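Local coordinates for sugar ABC transporter (Sugar-binding protein) (Bacillus halodurans, PDB 4YO7) that binds myo-inositol in the cleft between its two lobes and, as a member of the solute-binding protein family, probably hands it to an ABC transporter, at residues A[67-72]-A[290-295]; A[74-79]-A[298-303]; A[133-138]-A[179-184]; A[162-167]-A[255-260]; A[202-207]-A[220-225]. All blocks are in the same frame, centred on the assembly; numbering follows the deposited sequence.

Contact 1 of 5, residues A[67-72]-A[290-295]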
# COMPACT_ATOMS: atom_id res chain seq x y z
N LYS A 67 -8.11 5.75 13.68
CA LYS A 67 -9.11 6.45 14.48
C LYS A 67 -9.65 5.57 15.61
O LYS A 67 -9.87 6.03 16.73
CB LYS A 67 -10.24 6.95 13.57
CG LYS A 67 -9.79 8.05 12.64
CD LYS A 67 -10.95 8.63 11.84
CE LYS A 67 -10.51 9.84 11.02
NZ LYS A 67 -11.65 10.50 10.30
N GLU A 68 -9.87 4.29 15.32
CA GLU A 68 -10.35 3.37 16.35
C GLU A 68 -9.33 3.21 17.48
O GLU A 68 -9.69 3.21 18.67
CB GLU A 68 -10.66 2.00 15.74
CG GLU A 68 -11.98 1.92 14.99
CD GLU A 68 -13.11 1.33 15.82
OE1 GLU A 68 -12.86 0.82 16.94
OE2 GLU A 68 -14.26 1.38 15.34
N GLU A 69 -8.06 3.09 17.13
CA GLU A 69 -7.02 2.94 18.14
C GLU A 69 -6.84 4.23 18.93
O GLU A 69 -6.64 4.19 20.15
CB GLU A 69 -5.71 2.50 17.49
CG GLU A 69 -4.56 2.29 18.46
CD GLU A 69 -4.80 1.17 19.44
OE1 GLU A 69 -5.40 0.14 19.06
OE2 GLU A 69 -4.34 1.31 20.60
N ALA A 70 -6.94 5.37 18.26
CA ALA A 70 -6.72 6.68 18.90
C ALA A 70 -7.73 6.92 20.04
O ALA A 70 -7.44 7.62 21.00
CB ALA A 70 -6.82 7.77 17.87
N ALA A 71 -8.92 6.33 19.91
CA ALA A 71 -9.97 6.45 20.92
C ALA A 71 -9.58 5.81 22.25
O ALA A 71 -10.21 6.07 23.27
CB ALA A 71 -11.26 5.83 20.40
N ASN A 72 -8.53 4.99 22.26
CA ASN A 72 -8.06 4.35 23.48
C ASN A 72 -7.22 5.27 24.37
O ASN A 72 -6.85 4.87 25.48
CB ASN A 72 -7.26 3.11 23.14
CG ASN A 72 -8.12 2.00 22.57
OD1 ASN A 72 -9.26 1.81 22.99
ND2 ASN A 72 -7.59 1.26 21.61
N THR A 290 -1.00 0.05 14.85
CA THR A 290 0.38 0.06 15.32
C THR A 290 1.03 1.43 15.17
O THR A 290 1.79 1.86 16.05
CB THR A 290 1.22 -1.02 14.61
OG1 THR A 290 0.63 -2.31 14.83
CG2 THR A 290 2.62 -1.07 15.18
N SER A 291 0.72 2.14 14.08
CA SER A 291 1.27 3.49 13.90
C SER A 291 0.85 4.40 15.06
O SER A 291 1.65 5.16 15.59
CB SER A 291 0.81 4.09 12.57
OG SER A 291 1.37 3.40 11.48
N VAL A 292 -0.42 4.32 15.42
CA VAL A 292 -0.91 5.09 16.55
C VAL A 292 -0.23 4.69 17.87
O VAL A 292 0.17 5.56 18.66
CB VAL A 292 -2.44 4.97 16.69
CG1 VAL A 292 -2.93 5.60 17.98
CG2 VAL A 292 -3.08 5.68 15.52
N LYS A 293 -0.09 3.40 18.11
CA LYS A 293 0.54 2.93 19.34
C LYS A 293 1.98 3.42 19.45
O LYS A 293 2.43 3.83 20.52
CB LYS A 293 0.49 1.40 19.42
CG LYS A 293 -0.89 0.84 19.62
CD LYS A 293 -0.84 -0.69 19.57
CE LYS A 293 -2.21 -1.34 19.48
NZ LYS A 293 -2.89 -1.40 20.80
N VAL A 294 2.71 3.36 18.34
CA VAL A 294 4.09 3.77 18.31
C VAL A 294 4.21 5.28 18.53
O VAL A 294 5.08 5.75 19.25
CB VAL A 294 4.74 3.33 16.99
CG1 VAL A 294 6.13 3.92 16.82
CG2 VAL A 294 4.82 1.80 16.98
N ALA A 295 3.31 6.04 17.90
CA ALA A 295 3.31 7.48 18.04
C ALA A 295 3.03 7.90 19.47
O ALA A 295 3.67 8.80 20.02
CB ALA A 295 2.28 8.10 17.09
O HOH W 1 -5.01 -2.57 19.65

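Contact 2 of 5, residues A[74-79]-A[298-303]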
# COMPACT_ATOMS: atom_id res chain seq x y z
N PRO A 74 -7.34 8.83 26.06
CA PRO A 74 -8.13 10.03 26.35
C PRO A 74 -7.26 11.21 26.75
O PRO A 74 -7.75 12.33 26.76
CB PRO A 74 -9.04 9.57 27.50
CG PRO A 74 -8.35 8.43 28.12
CD PRO A 74 -7.56 7.76 27.04
N ASP A 75 -6.00 10.96 27.04
CA ASP A 75 -5.05 12.02 27.34
C ASP A 75 -4.38 12.58 26.08
O ASP A 75 -3.51 13.43 26.17
CB ASP A 75 -3.98 11.52 28.32
CG ASP A 75 -3.31 10.21 27.88
OD1 ASP A 75 -3.94 9.36 27.20
OD2 ASP A 75 -2.13 10.03 28.25
N PHE A 76 -4.82 12.11 24.91
CA PHE A 76 -4.32 12.59 23.63
C PHE A 76 -5.42 13.19 22.80
O PHE A 76 -6.56 12.70 22.83
CB PHE A 76 -3.71 11.47 22.82
CG PHE A 76 -2.33 11.12 23.22
CD1 PHE A 76 -2.08 10.42 24.39
CD2 PHE A 76 -1.25 11.51 22.45
CE1 PHE A 76 -0.79 10.10 24.76
CE2 PHE A 76 0.02 11.18 22.80
CZ PHE A 76 0.26 10.48 23.97
N GLU A 77 -5.07 14.22 22.05
CA GLU A 77 -5.89 14.69 20.94
C GLU A 77 -5.21 14.28 19.64
O GLU A 77 -4.00 14.37 19.54
CB GLU A 77 -6.03 16.22 20.96
CG GLU A 77 -6.38 16.78 22.31
CD GLU A 77 -7.75 16.33 22.79
OE1 GLU A 77 -8.61 16.05 21.93
OE2 GLU A 77 -7.97 16.26 24.02
N PHE A 78 -5.98 13.85 18.66
CA PHE A 78 -5.42 13.53 17.34
C PHE A 78 -5.94 14.48 16.27
O PHE A 78 -7.12 14.81 16.25
CB PHE A 78 -5.73 12.09 16.94
CG PHE A 78 -4.99 11.07 17.76
CD1 PHE A 78 -5.36 10.81 19.06
CD2 PHE A 78 -3.91 10.39 17.23
CE1 PHE A 78 -4.67 9.88 19.81
CE2 PHE A 78 -3.23 9.46 17.98
CZ PHE A 78 -3.61 9.21 19.26
N ILE A 79 -5.05 14.93 15.38
CA ILE A 79 -5.45 15.72 14.22
C ILE A 79 -5.27 14.84 13.01
O ILE A 79 -4.14 14.54 12.63
CB ILE A 79 -4.61 17.00 14.06
CG1 ILE A 79 -4.69 17.86 15.32
CG2 ILE A 79 -5.09 17.80 12.86
CD1 ILE A 79 -3.62 18.93 15.36
N ALA A 298 6.12 7.28 21.53
CA ALA A 298 7.16 8.28 21.26
C ALA A 298 6.79 9.62 21.88
O ALA A 298 7.62 10.31 22.49
CB ALA A 298 7.36 8.44 19.76
N ALA A 299 5.51 9.96 21.78
CA ALA A 299 4.96 11.16 22.42
C ALA A 299 5.15 11.15 23.94
O ALA A 299 5.33 12.20 24.58
CB ALA A 299 3.49 11.29 22.09
N ASN A 300 5.10 9.96 24.52
CA ASN A 300 5.27 9.79 25.95
C ASN A 300 6.73 9.71 26.39
O ASN A 300 7.01 9.50 27.56
CB ASN A 300 4.53 8.56 26.42
CG ASN A 300 3.04 8.80 26.57
OD1 ASN A 300 2.59 9.94 26.73
ND2 ASN A 300 2.26 7.73 26.55
N GLY A 301 7.63 9.88 25.44
CA GLY A 301 9.05 9.97 25.74
C GLY A 301 9.84 8.68 25.68
O GLY A 301 11.00 8.65 26.08
N GLU A 302 9.22 7.61 25.18
CA GLU A 302 9.88 6.32 25.05
C GLU A 302 10.55 6.20 23.69
O GLU A 302 10.04 6.72 22.70
CB GLU A 302 8.88 5.17 25.20
CG GLU A 302 8.13 5.17 26.52
CD GLU A 302 7.09 4.05 26.60
OE1 GLU A 302 7.34 2.96 26.04
OE2 GLU A 302 6.03 4.27 27.22
N ASP A 303 11.67 5.48 23.64
CA ASP A 303 12.25 5.11 22.35
C ASP A 303 11.41 4.02 21.71
O ASP A 303 10.95 3.10 22.37
CB ASP A 303 13.71 4.67 22.49
CG ASP A 303 14.64 5.84 22.79
OD1 ASP A 303 14.88 6.68 21.89
OD2 ASP A 303 15.10 5.94 23.93
O HOH W 2 -0.77 7.68 27.55
O HOH W 3 0.82 10.92 28.44

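Contact 3 of 5, residues A[133-138]-A[179-184]. With INS (1,2,3,4,5,6-hexahydroxy-cyclohexane), chain F.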
# COMPACT_ATOMS: atom_id res chain seq x y z
N ASN A 133 3.17 3.00 6.25
CA ASN A 133 2.75 2.30 5.04
C ASN A 133 3.54 2.57 3.75
O ASN A 133 3.76 1.65 2.99
CB ASN A 133 1.26 2.58 4.81
CG ASN A 133 0.79 2.15 3.43
OD1 ASN A 133 0.77 2.96 2.52
ND2 ASN A 133 0.39 0.90 3.29
N ARG A 134 3.97 3.81 3.51
CA ARG A 134 4.83 4.11 2.36
C ARG A 134 6.23 4.50 2.82
O ARG A 134 6.41 5.45 3.55
CB ARG A 134 4.24 5.24 1.52
CG ARG A 134 2.90 4.94 0.95
CD ARG A 134 2.37 6.16 0.26
NE ARG A 134 1.10 5.95 -0.43
CZ ARG A 134 0.52 6.88 -1.18
NH1 ARG A 134 1.07 8.09 -1.33
NH2 ARG A 134 -0.61 6.61 -1.80
N THR A 135 7.22 3.78 2.31
CA THR A 135 8.60 4.05 2.63
C THR A 135 9.24 4.85 1.49
O THR A 135 8.60 5.15 0.47
CB THR A 135 9.37 2.73 2.93
OG1 THR A 135 10.63 3.04 3.54
CG2 THR A 135 9.59 1.86 1.69
N PHE A 136 10.50 5.18 1.66
CA PHE A 136 11.23 6.02 0.73
C PHE A 136 12.69 5.91 1.08
O PHE A 136 13.03 5.53 2.21
CB PHE A 136 10.79 7.46 0.83
CG PHE A 136 10.86 8.02 2.22
CD1 PHE A 136 9.84 7.80 3.12
CD2 PHE A 136 11.94 8.79 2.62
CE1 PHE A 136 9.91 8.33 4.38
CE2 PHE A 136 12.00 9.31 3.91
CZ PHE A 136 10.98 9.08 4.77
N ASP A 137 13.56 6.22 0.12
CA ASP A 137 14.98 6.30 0.38
C ASP A 137 15.25 7.43 1.36
O ASP A 137 14.97 8.60 1.06
CB ASP A 137 15.78 6.51 -0.91
CG ASP A 137 15.79 5.30 -1.81
OD1 ASP A 137 15.30 4.21 -1.44
OD2 ASP A 137 16.32 5.43 -2.93
N GLY A 138 15.71 7.06 2.56
CA GLY A 138 15.90 8.03 3.61
C GLY A 138 15.07 7.75 4.85
O GLY A 138 15.19 8.46 5.82
N GLY A 179 6.88 5.85 -9.24
CA GLY A 179 7.85 6.38 -8.30
C GLY A 179 7.53 6.13 -6.83
O GLY A 179 8.38 6.41 -5.97
N HIS A 180 6.33 5.66 -6.52
CA HIS A 180 6.09 5.16 -5.17
C HIS A 180 7.02 3.97 -4.95
O HIS A 180 7.22 3.17 -5.86
CB HIS A 180 4.64 4.72 -4.97
CG HIS A 180 3.66 5.84 -4.87
ND1 HIS A 180 2.42 5.67 -4.28
CD2 HIS A 180 3.70 7.12 -5.29
CE1 HIS A 180 1.75 6.80 -4.33
NE2 HIS A 180 2.51 7.71 -4.93
N GLU A 181 7.55 3.81 -3.74
CA GLU A 181 8.38 2.65 -3.49
C GLU A 181 7.61 1.36 -3.70
O GLU A 181 8.17 0.36 -4.17
CB GLU A 181 8.96 2.71 -2.08
CG GLU A 181 9.92 1.59 -1.76
CD GLU A 181 9.29 0.36 -1.16
OE1 GLU A 181 8.06 0.30 -1.04
OE2 GLU A 181 10.07 -0.60 -0.85
N ALA A 182 6.31 1.37 -3.40
CA ALA A 182 5.52 0.14 -3.54
C ALA A 182 5.40 -0.24 -5.02
O ALA A 182 5.41 -1.42 -5.35
CB ALA A 182 4.14 0.30 -2.94
N GLN A 183 5.36 0.75 -5.90
CA GLN A 183 5.30 0.49 -7.33
C GLN A 183 6.63 -0.08 -7.78
O GLN A 183 6.67 -1.16 -8.39
CB GLN A 183 4.94 1.77 -8.11
CG GLN A 183 5.07 1.64 -9.65
CD GLN A 183 6.47 1.95 -10.17
OE1 GLN A 183 7.05 3.00 -9.84
NE2 GLN A 183 7.01 1.05 -10.99
N ILE A 184 7.71 0.63 -7.47
CA ILE A 184 9.03 0.23 -7.92
C ILE A 184 9.33 -1.18 -7.45
O ILE A 184 9.81 -2.02 -8.22
CB ILE A 184 10.12 1.22 -7.41
CG1 ILE A 184 9.94 2.59 -8.06
CG2 ILE A 184 11.53 0.63 -7.66
CD1 ILE A 184 10.70 3.68 -7.34
C1 INS F . -1.49 2.88 -1.71
C2 INS F . -2.73 2.07 -2.10
C3 INS F . -2.29 0.66 -2.47
C4 INS F . -1.58 -0.03 -1.30
C5 INS F . -0.36 0.81 -0.89
C6 INS F . -0.80 2.23 -0.53
O1 INS F . -1.86 4.23 -1.32
O2 INS F . -3.59 2.03 -0.97
O3 INS F . -3.51 -0.06 -2.84
O4 INS F . -1.09 -1.32 -1.72
O5 INS F . 0.23 0.21 0.28
O6 INS F . 0.41 3.01 -0.21
O HOH W 4 6.57 5.53 -1.41
O HOH W 5 6.19 1.74 0.33

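Contact 4 of 5, residues A[162-167]-A[255-260]. With MG (magnesium ion), chain C.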
# COMPACT_ATOMS: atom_id res chain seq x y z
N ALA A 162 3.35 -17.72 -11.32
CA ALA A 162 4.25 -18.63 -12.04
C ALA A 162 3.83 -20.10 -11.85
O ALA A 162 3.83 -20.86 -12.81
CB ALA A 162 5.67 -18.44 -11.57
N LYS A 163 3.48 -20.47 -10.63
CA LYS A 163 3.00 -21.83 -10.38
C LYS A 163 1.75 -22.13 -11.20
O LYS A 163 1.64 -23.20 -11.80
CB LYS A 163 2.72 -22.06 -8.89
CG LYS A 163 3.99 -22.16 -8.09
CD LYS A 163 3.73 -22.23 -6.60
CE LYS A 163 5.02 -22.02 -5.79
NZ LYS A 163 4.77 -21.85 -4.32
N LEU A 164 0.83 -21.18 -11.25
CA LEU A 164 -0.41 -21.38 -11.97
C LEU A 164 -0.17 -21.51 -13.48
O LEU A 164 -0.92 -22.20 -14.17
CB LEU A 164 -1.36 -20.24 -11.68
CG LEU A 164 -1.93 -20.11 -10.27
CD1 LEU A 164 -2.60 -18.76 -10.08
CD2 LEU A 164 -2.92 -21.21 -9.99
N LEU A 165 0.88 -20.86 -13.97
CA LEU A 165 1.22 -20.90 -15.39
C LEU A 165 2.18 -22.04 -15.76
O LEU A 165 2.54 -22.20 -16.93
CB LEU A 165 1.86 -19.58 -15.80
CG LEU A 165 0.96 -18.34 -15.76
CD1 LEU A 165 1.78 -17.10 -16.02
CD2 LEU A 165 -0.15 -18.47 -16.80
N ASN A 166 2.58 -22.83 -14.77
CA ASN A 166 3.61 -23.85 -14.97
C ASN A 166 4.85 -23.21 -15.61
O ASN A 166 5.49 -23.78 -16.50
CB ASN A 166 3.08 -25.00 -15.80
CG ASN A 166 2.06 -25.81 -15.05
OD1 ASN A 166 2.39 -26.43 -14.04
ND2 ASN A 166 0.82 -25.80 -15.52
N ASN A 167 5.16 -22.01 -15.14
CA ASN A 167 6.35 -21.26 -15.54
C ASN A 167 6.39 -20.86 -17.02
O ASN A 167 7.45 -20.55 -17.56
CB ASN A 167 7.60 -22.05 -15.18
CG ASN A 167 7.75 -22.21 -13.70
OD1 ASN A 167 7.26 -21.38 -12.93
ND2 ASN A 167 8.41 -23.27 -13.28
N ASP A 255 -9.60 -16.86 -19.77
CA ASP A 255 -8.36 -17.12 -20.50
C ASP A 255 -7.12 -16.45 -19.91
O ASP A 255 -6.01 -16.61 -20.43
CB ASP A 255 -8.51 -16.65 -21.95
CG ASP A 255 -9.45 -17.53 -22.74
OD1 ASP A 255 -8.98 -18.54 -23.29
OD2 ASP A 255 -10.66 -17.20 -22.80
N VAL A 256 -7.31 -15.68 -18.85
CA VAL A 256 -6.23 -14.86 -18.30
C VAL A 256 -6.21 -15.01 -16.78
O VAL A 256 -7.25 -14.95 -16.15
CB VAL A 256 -6.41 -13.37 -18.71
CG1 VAL A 256 -5.33 -12.52 -18.17
CG2 VAL A 256 -6.38 -13.24 -20.21
N ILE A 257 -5.02 -15.22 -16.21
CA ILE A 257 -4.84 -15.20 -14.77
C ILE A 257 -4.75 -13.72 -14.34
O ILE A 257 -4.05 -12.95 -14.98
CB ILE A 257 -3.57 -16.00 -14.36
CG1 ILE A 257 -3.79 -17.49 -14.65
CG2 ILE A 257 -3.22 -15.79 -12.88
CD1 ILE A 257 -2.58 -18.35 -14.37
N VAL A 258 -5.47 -13.34 -13.29
CA VAL A 258 -5.41 -11.97 -12.76
C VAL A 258 -4.92 -12.00 -11.32
O VAL A 258 -5.39 -12.80 -10.50
CB VAL A 258 -6.79 -11.26 -12.82
CG1 VAL A 258 -6.68 -9.80 -12.38
CG2 VAL A 258 -7.35 -11.35 -14.24
N ALA A 259 -3.99 -11.11 -11.02
CA ALA A 259 -3.40 -11.00 -9.69
C ALA A 259 -3.37 -9.55 -9.22
O ALA A 259 -3.08 -8.63 -9.99
CB ALA A 259 -2.01 -11.60 -9.70
N GLY A 260 -3.62 -9.37 -7.91
CA GLY A 260 -3.49 -8.08 -7.25
C GLY A 260 -2.71 -8.18 -5.95
O GLY A 260 -2.16 -9.24 -5.63
MG MG C . -9.19 -15.69 -15.18
O HOH W 6 -9.21 -14.71 -13.33
O HOH W 7 -8.44 -17.55 -14.54
O HOH W 8 -10.86 -16.63 -14.36

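Contact 5 of 5, residues A[202-207]-A[220-225]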
# COMPACT_ATOMS: atom_id res chain seq x y z
N VAL A 202 7.79 -10.66 -19.74
CA VAL A 202 6.98 -9.44 -19.66
C VAL A 202 6.75 -8.93 -21.07
O VAL A 202 7.71 -8.57 -21.77
CB VAL A 202 7.66 -8.36 -18.79
CG1 VAL A 202 6.82 -7.07 -18.78
CG2 VAL A 202 7.88 -8.88 -17.36
N VAL A 203 5.50 -8.93 -21.51
CA VAL A 203 5.17 -8.45 -22.85
C VAL A 203 4.54 -7.06 -22.86
O VAL A 203 4.57 -6.38 -23.88
CB VAL A 203 4.21 -9.42 -23.60
CG1 VAL A 203 4.90 -10.77 -23.81
CG2 VAL A 203 2.88 -9.59 -22.87
N LEU A 204 3.99 -6.64 -21.72
CA LEU A 204 3.36 -5.33 -21.58
C LEU A 204 3.64 -4.83 -20.18
O LEU A 204 3.63 -5.62 -19.23
CB LEU A 204 1.86 -5.39 -21.82
CG LEU A 204 1.40 -5.72 -23.23
CD1 LEU A 204 -0.05 -6.16 -23.22
CD2 LEU A 204 1.60 -4.55 -24.18
N GLN A 205 3.90 -3.54 -20.06
CA GLN A 205 4.08 -2.92 -18.75
C GLN A 205 3.62 -1.48 -18.86
O GLN A 205 4.14 -0.73 -19.68
CB GLN A 205 5.53 -2.98 -18.29
CG GLN A 205 5.70 -2.44 -16.89
CD GLN A 205 7.13 -2.48 -16.40
OE1 GLN A 205 8.00 -3.12 -17.00
NE2 GLN A 205 7.39 -1.78 -15.30
N GLY A 206 2.66 -1.12 -18.03
CA GLY A 206 2.14 0.22 -18.02
C GLY A 206 1.56 0.56 -16.67
O GLY A 206 1.28 -0.34 -15.89
N THR A 207 1.35 1.84 -16.41
CA THR A 207 0.80 2.28 -15.13
C THR A 207 -0.70 2.58 -15.20
O THR A 207 -1.19 3.24 -16.14
CB THR A 207 1.55 3.50 -14.59
OG1 THR A 207 1.00 3.90 -13.33
CG2 THR A 207 1.47 4.65 -15.55
N GLU A 220 -8.31 -2.39 -21.46
CA GLU A 220 -9.00 -2.22 -22.73
C GLU A 220 -8.00 -1.95 -23.85
O GLU A 220 -8.10 -2.55 -24.94
CB GLU A 220 -10.01 -1.07 -22.64
CG GLU A 220 -11.30 -1.43 -21.92
CD GLU A 220 -12.21 -0.22 -21.65
OE1 GLU A 220 -11.84 0.92 -22.00
OE2 GLU A 220 -13.30 -0.41 -21.10
N ASN A 221 -7.06 -1.05 -23.61
CA ASN A 221 -6.05 -0.70 -24.61
C ASN A 221 -5.15 -1.89 -24.91
O ASN A 221 -4.81 -2.16 -26.06
CB ASN A 221 -5.25 0.52 -24.14
CG ASN A 221 -6.09 1.79 -24.14
OD1 ASN A 221 -7.14 1.84 -24.78
ND2 ASN A 221 -5.62 2.82 -23.47
N TRP A 222 -4.78 -2.62 -23.87
CA TRP A 222 -3.96 -3.79 -24.06
C TRP A 222 -4.67 -4.85 -24.90
O TRP A 222 -4.05 -5.48 -25.75
CB TRP A 222 -3.59 -4.37 -22.71
CG TRP A 222 -2.45 -3.66 -22.02
CD1 TRP A 222 -1.60 -2.71 -22.55
CD2 TRP A 222 -2.00 -3.88 -20.68
NE1 TRP A 222 -0.66 -2.34 -21.61
CE2 TRP A 222 -0.89 -3.05 -20.46
CE3 TRP A 222 -2.45 -4.71 -19.65
CZ2 TRP A 222 -0.21 -3.04 -19.25
CZ3 TRP A 222 -1.77 -4.69 -18.46
CH2 TRP A 222 -0.68 -3.86 -18.26
N LEU A 223 -5.95 -5.04 -24.64
CA LEU A 223 -6.76 -5.98 -25.40
C LEU A 223 -6.82 -5.56 -26.86
O LEU A 223 -6.79 -6.41 -27.76
CB LEU A 223 -8.17 -6.05 -24.81
CG LEU A 223 -8.27 -6.82 -23.49
CD1 LEU A 223 -9.61 -6.60 -22.83
CD2 LEU A 223 -8.02 -8.28 -23.72
N ASN A 224 -6.89 -4.26 -27.11
CA ASN A 224 -6.99 -3.77 -28.48
C ASN A 224 -5.67 -3.80 -29.24
O ASN A 224 -5.64 -3.60 -30.45
CB ASN A 224 -7.54 -2.34 -28.51
CG ASN A 224 -9.01 -2.27 -28.17
OD1 ASN A 224 -9.74 -3.25 -28.31
ND2 ASN A 224 -9.46 -1.10 -27.74
N SER A 225 -4.59 -4.06 -28.53
CA SER A 225 -3.27 -4.17 -29.15
C SER A 225 -3.08 -5.54 -29.81
O SER A 225 -2.15 -5.73 -30.58
CB SER A 225 -2.17 -3.94 -28.12
OG SER A 225 -1.91 -5.10 -27.33

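Contact 1 of 5, residues A[67-72]-A[290-295]
Glu69 and Lys293 form a salt bridge between helix 57-70 and helix 284-299, with Lys293 NZ donating to Glu69 OE2 at 3.1 Å. The ammonium does not come in flat: it meets OE2 from above the carboxylate, 48° out of plane. Water 1 closes a second path, donating a hydrogen bond to Glu69 OE1 at 2.8 Å and accepting from Lys293 NZ at 2.7 Å, so both carboxylate oxygens are tied to one amine. OE2 is also hydrogen-bonded to Tyr73 OH, and it receives a weak bond from Asn72 ND2 at 3.4 Å. The two long side chains meet at about a right angle, Lys293 turning only at its last torsion (chi4 -80°) to bring NZ to the acid. Next to this polar end, the bend of Glu69 at chi2 (64°) lets its aliphatic part lie against Val292, with Glu69 CG 3.7 Å from Val292 CG1. Val292 CG1 also stands 4.5 Å from Ala70 CB, and Phe78 of strand 76-82 packs on both residues. With an alanine here in place of Glu69, the Lys293 ammonium and the Tyr73 hydroxyl would probably lose their shared partner, and a gap would open beside Val292. The chemistry is thus two-layered: a charged, hydrated clasp at the margin and an apolar seam beside it, joining two helices on the same face of the N-terminal lobe's parallel sheet.

Contact 2 of 5, residues A[74-79]-A[298-303]
Phe76 and Ala299 make an apolar edge contact between the start of strand 76-82, an outermost strand of the six-stranded parallel sheet, and the C-terminal end of helix 284-299, which packs on that sheet. The evidence is in the ring's rim: Phe76 CE2 lies 3.5 Å from Ala299 CB, and the methyl sits close to the ring plane instead of over a face. Asn300 approaches the same rim. Its OD1 is 3.7 Å from Phe76 CZ, near the plane, where the slightly positive C-H edge is a suitable neighbour for an amide oxygen; ring and amide planes are 65° apart. With CG of Phe76 anti to the carbonyl carbon (chi1 -80°), the phenyl reaches across to the helix end, and it also touches Val296 one turn back and Ile48 on the adjoining strand. Outside this apolar centre the link is made by solvent. Water 2 donates to Asp75 OD2 at 2.8 Å and accepts from Asn300 ND2 at 3.2 Å, while water 3 donates to Asp75 OD2 and, at 2.6 Å, to Asn300 OD1. Both polar atoms of the amide are therefore bonded to water. The helix stops directly afterwards in a Schellman motif, Gly301 taking positive phi (93°) and its N bonding to Ala298 O at 3.0 Å. Strand start and helix end thus meet by van der Waals contact, and Asp75 and Asn300 are linked through waters 2 and 3 without a direct hydrogen bond.

Contact 3 of 5, residues A[133-138]-A[179-184]
Arg134 and Thr135, in an extended loop that follows strand 129-132, face His180 and Glu181 at the start of helix 181-195, where His180 holds the N-cap position. No direct hydrogen bond crosses; the backbones are joined through water 4, which donates to Thr135 O and accepts from Glu181 N. Arg134 runs extended from CG to NE, and its guanidinium grips myo-inositol: NE donates to O6 at 3.0 Å and NH2 to O1 at 2.7 Å, the latter bond nearly straight at 171°. With NH1 bonded to Pro109 O, the flat group is held on three nitrogens. His180 comes over one guanidinium face, its CE1 3.3 Å from Arg134 NH1, the planes 54° apart, so the approach is oblique and not a stack. Asn133 holds the same cyclitol, accepting from O6 on OD1 at 2.8 Å and donating from ND2 to O5 at 3.1 Å. Farther out, the Thr135 methyl CG2 stands over the Glu181 carboxylate, 3.2 Å from CD; OE1 of that acid bonds to Ser150 OG and accepts from water 5, itself a partner of Thr135 N. A methionine at Arg134 would probably leave O1 and O6 of the ligand without these donors and Pro109 O without its mate. Loop from one lobe, helix start from the other and ligand between them are typical of the ligand-filled cleft between the lobes of the periplasmic-binding-protein fold.

Contact 4 of 5, residues A[162-167]-A[255-260]
Leu165 CD2 and Ile257 CD1 stand only 3.4 Å apart, tighter than usual van der Waals contact, on a junction that is otherwise ordinary apolar packing. It belongs to the alpha/beta architecture of the C-terminal lobe, where the end of helix 150-164 covers strand 257-259 of that lobe's parallel sheet. A single isoleucine methyl does most of the work. Besides Leu165, Ile257 CD1 meets Leu164 at its CB, 3.5 Å away, so it is wedged between two consecutive leucines. With Ile257 CG1 anti to the carbonyl carbon (chi1 -67°) and the chain extended at chi2 (176°), CD1 reaches this wedge, while CG2 makes a looser approach to Leu164 CD1 at 4.1 Å. The leucines engage differently: Leu164 lies obliquely across the isoleucine, whereas Leu165 and Ile257 run past each other in opposite directions. Ala231 of the adjoining strand touches both Leu165 and Ile257, and Val278 packs on Leu164. The helix closes right here in a Schellman motif: Asn166 has positive phi (52°), Asn167 N bonds back to Ala162 O at 2.9 Å, and Asn166 N to Lys163 O at 3.1 Å. One residue before Ile257, the Val256 carbonyl coordinates a magnesium ion together with Leu253 O and waters 6, 7 and 8. Val256 O reaches that ion at 2.3 Å, against 2.1 Å for each of the three waters.

Contact 5 of 5, residues A[202-207]-A[220-225]
Leu204 lays its CD1 methyl over the face of the Trp222 indole, a CH-pi contact in which the carbon is 3.8 Å from the centroid of the five-membered ring and 15° off its normal. The pair closes part of a beta-alpha-beta crossover: strand 200-207 leads through helix 212-224 to strand 231-234 of the same parallel sheet. The segments 202-207 and 220-224 run roughly antiparallel (151°), their axes 10.8 Å apart at closest approach. The two side chains point in opposing directions and overlap along their lengths, so different parts of Leu204 cover different parts of the ring system. CD1 is nearest Trp222 CG at 3.7 Å, CD2 lies towards Trp222 CD1 at 4.0 Å, and CB sits over the ring system near its NE1-CE2-CZ2 border, 3.9 Å from Trp222 CE2. The indole is presented broadside, with CG anti to the carbonyl carbon (chi1 -80°) and chi2 close to zero. Its edge is used as well: Gly206 N lies in the ring plane, 3.7 Å from Trp222 CZ2, with Gln205 C also near that edge. Further along the sheet, Ala172 and Met174 of strand 169-175 also touch the tryptophan, so this buried side chain spans the outermost strand and its neighbour. At the helix end, the Trp222 carbonyl oxygen receives two bonds from one serine, from Ser225 N at 3.2 Å and from Ser225 OG at 2.7 Å.

In the fold
The five contacts divide between two lobes, with the ligand cleft between. Contacts 1 and 2 share helix 284-299, have centres about 9 Å apart and touch through Phe78, whose CD1 is 3.6 Å from Ala70 CB and whose CE2 is 3.9 Å from Val292 CG1. Contacts 4 and 5 reach the other lobe's parallel sheet, centres about 16 Å apart, and lie on the opposite side of the chain's centre, about 38 Å from contact 1 to contact 4 between centres. Contact 3 alone joins the lobes and alone holds myo-inositol, which Asp56, Arg186, Asn236, Asp262 and Gln282 also bond. Its nearest atoms are about 6 Å from contact 1 and about 5 Å from contact 5.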